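Long-range contacts in epimerase (Methylomonas sp. DH-1, PDB 7CJ5), which catalyses the manganese-dependent epimerization of ketoses at C3, with highest activity toward L-ribulose and further activity on D-ribulose, D-allulose and D-fructose: residues G10-V15 / T244-S249; D38-A43 / Y62-H67. All coordinates share one frame; numbering follows the deposited sequence.

Interaction 1: residues G10-V15 / T244-S249; sequences GGHALV and TFESFS. With MN (manganese (II) ion), chain C; FUD (D-fructose), chain D.
Gly10 and Thr244 lie with their CA atoms only 4.1 Å apart, a closeness that a glycine permits, since a side chain here would run into Thr244 OG1, a hydroxyl hydrogen-bonded to Tyr39 OH. The Gly10 carbonyl accepts the N-H of Phe245, N to O 2.9 Å, and the CA-H of Thr244 leans on the same oxygen. Past Gly11, which pairs in parallel with Phe245, the chain returns the bond: His12 N donates to Phe245 O at 3.1 Å. This ladder joins strand 8-12 to strand 242-245, the first and last strands of the eight-stranded TIM barrel, and so closes the cylinder. At the end of strand 8-12 and just beyond strand 242-245, side chains enter the active site. His12 CG stands anti to the backbone N (chi1 -161°), carrying the ring over Glu246 CB toward the D-fructose; its CD2 lies 3.2 Å from Glu246 OE1. The edge of Phe248 comes up to one face of the imidazole in a T-shaped pair, planes at 77°. Glu246 CG sits between the backbone N and the carbonyl carbon (chi1 73°), and the chain runs extended beyond it to place OE2 2.1 Å from the manganese ion, which the sugar O2 and O3 also bind and which Glu152, Asp185 and His211 complete. Glu246 and Glu152 probably pass the proton to and from the sugar. Leu14 serves twice. Its N-H donates to His12 ND1, N to ND1 3.1 Å, almost exactly in the ring plane, which helps to fix the rotation of the imidazole. Its branched side chain meets the edge of the Phe248 ring, CD1 to CE1 3.8 Å. Val15, whose N bonds back to His12 O, lays its CG2 methyl 3.7 Å from Ser247 O and covers Ser247 N, a buried N-H with no partner in the model.

Interaction 2: residues D38-A43 / Y62-H67; sequences DYIEIA and YNLRAH. With BDF (beta-D-fructopyranose), chain F.
His67 O takes the N-H of Ile42 in a nearly straight bond, N to O 2.9 Å with 171° at the hydrogen, and the CA-H of Glu41 approaches the same oxygen. Earlier in the ladder Ile40 works both ways: its N donates to Arg65 O, and its O accepts His67 N at 3.1 Å. The bond from Arg65 N to Asp38 O is weak. These bonds pair parallel strands 39-43 and 65-72 of a beta-alpha-beta unit with helix 52-61 as the crossover, one of the repeated units of the TIM barrel. On the face turned to that helix, with Ile40, the small Ala66 leaves room for Ile42, CD1 to CB 3.9 Å. Leu64, just before its strand, packs CD2 on Ile40 CB and also touches helix 22-35. On the other face Tyr39 CG lies between its backbone N and carbonyl carbon (chi1 70°), setting the ring centre under His67 CD2 in a T-shaped pair, planes 67° apart; His67 NE2 is held by Glu8, which also salt-bridges Arg65. Asp38 receives fructopyranose O4 on OD1 (2.6 Å) and O3 on OD2, the latter also bonded by Tyr9 N. An alanine here would probably leave both sugar hydroxyls and the Tyr9 N-H without these acceptors.

How the interactions relate
The two interactions lie about 11 Å apart, centre to centre, in one closed parallel sheet. Along the chain, interaction 2 falls within the 228 residues that separate the segments of interaction 1: it joins consecutive strands, 39-43 and 65-72, whereas interaction 1 brings strands 8-12 and 242-245 together from the two ends of the barrel order. Strand 8-12 is the neighbour of 39-43, so the four strands run side by side. The two contacts meet at Thr244 OG1, probably hydrogen-bonded to Tyr39 OH (2.6 Å) and Glu41 OE1 (2.8 Å). Glu41 also bonds His211, a manganese ligand, and Ser69, which binds the sugar, so the second contact adjoins the active site as a second shell.

Interaction 1: residues G10-V15 / T244-S249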
loop_
_atom_site.group_PDB
_atom_site.type_symbol
_atom_site.label_atom_id
_atom_site.label_comp_id
_atom_site.label_asym_id
_atom_site.label_seq_id
_atom_site.Cartn_x
_atom_site.Cartn_y
_atom_site.Cartn_z
ATOM N N GLY A 10 -9.891 -21.172 -5.133
ATOM C CA GLY A 10 -8.462 -21.506 -5.268
ATOM C C GLY A 10 -7.657 -21.141 -4.036
ATOM O O GLY A 10 -7.934 -20.096 -3.406
ATOM N N GLY A 11 -6.679 -21.983 -3.709
ATOM C CA GLY A 11 -5.600 -21.663 -2.758
ATOM C C GLY A 11 -4.353 -21.262 -3.517
ATOM O O GLY A 11 -3.963 -22.010 -4.435
ATOM N N HIS A 12 -3.752 -20.121 -3.178
ATOM C CA HIS A 12 -2.469 -19.688 -3.782
ATOM C C HIS A 12 -1.365 -20.641 -3.309
ATOM O O HIS A 12 -1.236 -20.834 -2.089
ATOM C CB HIS A 12 -2.161 -18.230 -3.433
ATOM C CG HIS A 12 -1.167 -17.606 -4.350
ATOM N ND1 HIS A 12 0.144 -18.023 -4.401
ATOM C CD2 HIS A 12 -1.288 -16.605 -5.249
ATOM C CE1 HIS A 12 0.799 -17.291 -5.281
ATOM N NE2 HIS A 12 -0.059 -16.411 -5.821
ATOM N N ALA A 13 -0.603 -21.218 -4.237
ATOM C CA ALA A 13 0.470 -22.191 -3.931
ATOM C C ALA A 13 1.398 -21.602 -2.870
ATOM O O ALA A 13 1.894 -22.365 -2.037
ATOM C CB ALA A 13 1.247 -22.545 -5.177
ATOM N N LEU A 14 1.639 -20.290 -2.904
ATOM C CA LEU A 14 2.678 -19.657 -2.050
ATOM C C LEU A 14 2.211 -19.623 -0.595
ATOM O O LEU A 14 3.045 -19.345 0.259
ATOM C CB LEU A 14 2.995 -18.248 -2.554
ATOM C CG LEU A 14 3.637 -18.161 -3.935
ATOM C CD1 LEU A 14 4.127 -16.748 -4.189
ATOM C CD2 LEU A 14 4.771 -19.160 -4.103
ATOM N N VAL A 15 0.931 -19.894 -0.326
ATOM C CA VAL A 15 0.422 -20.062 1.067
ATOM C C VAL A 15 1.134 -21.257 1.715
ATOM O O VAL A 15 1.308 -21.241 2.939
ATOM C CB VAL A 15 -1.105 -20.233 1.097
ATOM C CG1 VAL A 15 -1.591 -20.755 2.443
ATOM C CG2 VAL A 15 -1.798 -18.933 0.726
ATOM N N THR A 244 -9.476 -16.865 -5.554
ATOM C CA THR A 244 -8.285 -17.409 -4.859
ATOM C C THR A 244 -8.065 -16.661 -3.546
ATOM O O THR A 244 -8.093 -15.415 -3.557
ATOM C CB THR A 244 -7.026 -17.257 -5.719
ATOM O OG1 THR A 244 -7.141 -18.068 -6.891
ATOM C CG2 THR A 244 -5.764 -17.593 -4.959
ATOM N N PHE A 245 -7.818 -17.398 -2.468
ATOM C CA PHE A 245 -7.284 -16.847 -1.206
ATOM C C PHE A 245 -5.756 -16.823 -1.275
ATOM O O PHE A 245 -5.133 -17.832 -1.664
ATOM C CB PHE A 245 -7.721 -17.693 -0.012
ATOM C CG PHE A 245 -6.978 -17.288 1.225
ATOM C CD1 PHE A 245 -7.178 -16.035 1.786
ATOM C CD2 PHE A 245 -6.018 -18.119 1.776
ATOM C CE1 PHE A 245 -6.462 -15.643 2.906
ATOM C CE2 PHE A 245 -5.306 -17.719 2.893
ATOM C CZ PHE A 245 -5.528 -16.481 3.452
ATOM N N GLU A 246 -5.143 -15.719 -0.866
ATOM C CA GLU A 246 -3.664 -15.666 -0.789
ATOM C C GLU A 246 -3.197 -14.865 0.425
ATOM O O GLU A 246 -3.911 -13.954 0.891
ATOM C CB GLU A 246 -3.106 -15.078 -2.077
ATOM C CG GLU A 246 -3.344 -13.597 -2.194
ATOM C CD GLU A 246 -2.893 -13.006 -3.513
ATOM O OE1 GLU A 246 -2.221 -13.718 -4.287
ATOM O OE2 GLU A 246 -3.231 -11.841 -3.762
ATOM N N SER A 247 -2.023 -15.257 0.913
ATOM C CA SER A 247 -1.207 -14.552 1.926
ATOM C C SER A 247 0.238 -15.021 1.759
ATOM O O SER A 247 0.443 -16.071 1.126
ATOM C CB SER A 247 -1.711 -14.790 3.308
ATOM O OG SER A 247 -0.915 -14.057 4.223
ATOM N N PHE A 248 1.199 -14.276 2.301
ATOM C CA PHE A 248 2.636 -14.418 1.965
ATOM C C PHE A 248 3.459 -14.353 3.247
ATOM O O PHE A 248 3.672 -13.239 3.743
ATOM C CB PHE A 248 3.023 -13.333 0.956
ATOM C CG PHE A 248 2.185 -13.389 -0.294
ATOM C CD1 PHE A 248 2.423 -14.367 -1.245
ATOM C CD2 PHE A 248 1.125 -12.520 -0.489
ATOM C CE1 PHE A 248 1.642 -14.453 -2.386
ATOM C CE2 PHE A 248 0.338 -12.609 -1.629
ATOM C CZ PHE A 248 0.596 -13.575 -2.573
ATOM N N SER A 249 3.861 -15.515 3.768
ATOM C CA SER A 249 4.692 -15.665 4.995
ATOM C C SER A 249 6.166 -15.560 4.619
ATOM O O SER A 249 6.569 -16.246 3.640
ATOM C CB SER A 249 4.439 -16.981 5.683
ATOM O OG SER A 249 5.475 -17.262 6.625
HETATM MN MN MN C . -3.298 -10.761 -5.569
HETATM C C1 FUD D . 0.872 -9.370 -4.917
HETATM C C2 FUD D . -0.397 -10.117 -5.220
HETATM C C3 FUD D . -0.282 -11.502 -5.808
HETATM C C4 FUD D . 0.736 -11.347 -6.920
HETATM C C5 FUD D . 1.304 -12.612 -7.561
HETATM C C6 FUD D . 0.854 -13.930 -6.961
HETATM O O1 FUD D . 0.629 -8.311 -3.989
HETATM O O2 FUD D . -1.484 -9.607 -4.982
HETATM O O3 FUD D . -1.544 -11.947 -6.315
HETATM O O4 FUD D . 0.090 -10.534 -7.882
HETATM O O5 FUD D . 1.059 -12.582 -8.966
HETATM O O6 FUD D . 1.538 -14.991 -7.680
HETATM O O HOH W 1 2.818 -17.944 2.319
#

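Interaction 2: residues D38-A43 / Y62-H67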
loop_
_atom_site.group_PDB
_atom_site.type_symbol
_atom_site.label_atom_id
_atom_site.label_comp_id
_atom_site.label_asym_id
_atom_site.label_seq_id
_atom_site.Cartn_x
_atom_site.Cartn_y
_atom_site.Cartn_z
ATOM N N ASP A 38 -11.067 -25.987 -4.902
ATOM C CA ASP A 38 -11.359 -26.643 -6.201
ATOM C C ASP A 38 -10.098 -26.657 -7.068
ATOM O O ASP A 38 -9.972 -27.563 -7.931
ATOM C CB ASP A 38 -12.487 -25.906 -6.925
ATOM C CG ASP A 38 -13.750 -25.813 -6.095
ATOM O OD1 ASP A 38 -14.247 -26.878 -5.685
ATOM O OD2 ASP A 38 -14.227 -24.683 -5.875
ATOM N N TYR A 39 -9.200 -25.694 -6.861
ATOM C CA TYR A 39 -7.982 -25.544 -7.694
ATOM C C TYR A 39 -6.859 -24.950 -6.850
ATOM O O TYR A 39 -7.112 -24.368 -5.774
ATOM C CB TYR A 39 -8.249 -24.711 -8.955
ATOM C CG TYR A 39 -8.496 -23.239 -8.732
ATOM C CD1 TYR A 39 -9.777 -22.755 -8.522
ATOM C CD2 TYR A 39 -7.453 -22.326 -8.726
ATOM C CE1 TYR A 39 -10.015 -21.409 -8.309
ATOM C CE2 TYR A 39 -7.674 -20.973 -8.519
ATOM C CZ TYR A 39 -8.959 -20.515 -8.297
ATOM O OH TYR A 39 -9.186 -19.194 -8.059
ATOM N N ILE A 40 -5.640 -25.139 -7.337
ATOM C CA ILE A 40 -4.433 -24.436 -6.831
ATOM C C ILE A 40 -4.049 -23.395 -7.881
ATOM O O ILE A 40 -4.098 -23.709 -9.094
ATOM C CB ILE A 40 -3.277 -25.407 -6.533
ATOM C CG1 ILE A 40 -2.055 -24.656 -5.999
ATOM C CG2 ILE A 40 -2.934 -26.258 -7.748
ATOM C CD1 ILE A 40 -1.136 -25.522 -5.185
ATOM N N GLU A 41 -3.735 -22.190 -7.421
ATOM C CA GLU A 41 -3.141 -21.132 -8.266
ATOM C C GLU A 41 -1.620 -21.275 -8.167
ATOM O O GLU A 41 -1.045 -20.983 -7.104
ATOM C CB GLU A 41 -3.629 -19.758 -7.830
ATOM C CG GLU A 41 -3.134 -18.651 -8.744
ATOM C CD GLU A 41 -3.657 -17.285 -8.358
ATOM O OE1 GLU A 41 -4.877 -17.171 -8.180
ATOM O OE2 GLU A 41 -2.844 -16.354 -8.215
ATOM N N ILE A 42 -0.996 -21.768 -9.226
ATOM C CA ILE A 42 0.467 -22.045 -9.239
ATOM C C ILE A 42 1.200 -20.762 -9.609
ATOM O O ILE A 42 0.813 -20.142 -10.597
ATOM C CB ILE A 42 0.804 -23.195 -10.194
ATOM C CG1 ILE A 42 0.057 -24.469 -9.798
ATOM C CG2 ILE A 42 2.310 -23.400 -10.252
ATOM C CD1 ILE A 42 0.155 -25.571 -10.825
ATOM N N ALA A 43 2.203 -20.381 -8.818
ATOM C CA ALA A 43 3.017 -19.167 -9.047
ATOM C C ALA A 43 4.081 -19.510 -10.094
ATOM O O ALA A 43 4.889 -20.409 -9.837
ATOM C CB ALA A 43 3.616 -18.693 -7.745
ATOM N N TYR A 62 -4.392 -35.834 -6.675
ATOM C CA TYR A 62 -5.203 -35.083 -5.679
ATOM C C TYR A 62 -6.537 -34.656 -6.308
ATOM O O TYR A 62 -7.340 -34.032 -5.614
ATOM C CB TYR A 62 -4.395 -33.907 -5.119
ATOM C CG TYR A 62 -3.256 -34.312 -4.215
ATOM C CD1 TYR A 62 -3.454 -34.535 -2.859
ATOM C CD2 TYR A 62 -1.974 -34.468 -4.714
ATOM C CE1 TYR A 62 -2.409 -34.903 -2.028
ATOM C CE2 TYR A 62 -0.919 -34.843 -3.898
ATOM C CZ TYR A 62 -1.136 -35.059 -2.551
ATOM O OH TYR A 62 -0.084 -35.418 -1.764
ATOM N N ASN A 63 -6.763 -35.004 -7.578
ATOM C CA ASN A 63 -7.975 -34.623 -8.358
ATOM C C ASN A 63 -8.243 -33.125 -8.209
ATOM O O ASN A 63 -9.392 -32.742 -7.979
ATOM C CB ASN A 63 -9.196 -35.430 -7.932
ATOM C CG ASN A 63 -9.054 -36.870 -8.361
ATOM O OD1 ASN A 63 -9.031 -37.155 -9.558
ATOM N ND2 ASN A 63 -8.906 -37.766 -7.398
ATOM N N LEU A 64 -7.198 -32.321 -8.350
ATOM C CA LEU A 64 -7.257 -30.854 -8.199
ATOM C C LEU A 64 -6.990 -30.209 -9.563
ATOM O O LEU A 64 -6.118 -30.699 -10.311
ATOM C CB LEU A 64 -6.218 -30.439 -7.154
ATOM C CG LEU A 64 -6.467 -29.095 -6.469
ATOM C CD1 LEU A 64 -7.702 -29.138 -5.578
ATOM C CD2 LEU A 64 -5.248 -28.686 -5.669
ATOM N N ARG A 65 -7.730 -29.153 -9.875
ATOM C CA ARG A 65 -7.499 -28.312 -11.075
ATOM C C ARG A 65 -6.428 -27.278 -10.731
ATOM O O ARG A 65 -6.111 -27.130 -9.533
ATOM C CB ARG A 65 -8.805 -27.647 -11.511
ATOM C CG ARG A 65 -9.872 -28.656 -11.912
ATOM C CD ARG A 65 -10.993 -27.994 -12.669
ATOM N NE ARG A 65 -11.800 -27.116 -11.842
ATOM C CZ ARG A 65 -12.710 -27.526 -10.962
ATOM N NH1 ARG A 65 -12.912 -28.819 -10.766
ATOM N NH2 ARG A 65 -13.419 -26.641 -10.278
ATOM N N ALA A 66 -5.898 -26.600 -11.748
ATOM C CA ALA A 66 -4.853 -25.568 -11.598
ATOM C C ALA A 66 -5.168 -24.381 -12.503
ATOM O O ALA A 66 -5.626 -24.592 -13.642
ATOM C CB ALA A 66 -3.499 -26.141 -11.923
ATOM N N HIS A 67 -4.929 -23.180 -11.982
ATOM C CA HIS A 67 -4.727 -21.938 -12.765
ATOM C C HIS A 67 -3.338 -21.424 -12.396
ATOM O O HIS A 67 -2.670 -22.079 -11.566
ATOM C CB HIS A 67 -5.843 -20.926 -12.495
ATOM C CG HIS A 67 -7.198 -21.397 -12.898
ATOM N ND1 HIS A 67 -7.493 -21.787 -14.197
ATOM C CD2 HIS A 67 -8.342 -21.510 -12.188
ATOM C CE1 HIS A 67 -8.768 -22.132 -14.267
ATOM N NE2 HIS A 67 -9.318 -21.969 -13.042
HETATM C C1 BDF F . -18.887 -23.464 -6.034
HETATM C C2 BDF F . -18.963 -24.853 -5.419
HETATM C C3 BDF F . -17.639 -25.624 -5.565
HETATM C C4 BDF F . -17.827 -27.066 -5.108
HETATM C C5 BDF F . -18.949 -27.719 -5.896
HETATM C C6 BDF F . -20.213 -26.893 -5.755
HETATM O O1 BDF F . -20.050 -22.734 -5.667
HETATM O O2 BDF F . -19.264 -24.766 -4.047
HETATM O O3 BDF F . -16.636 -24.987 -4.781
HETATM O O4 BDF F . -16.612 -27.799 -5.271
HETATM O O5 BDF F . -18.595 -27.804 -7.279
HETATM O O6 BDF F . -20.000 -25.523 -6.140
#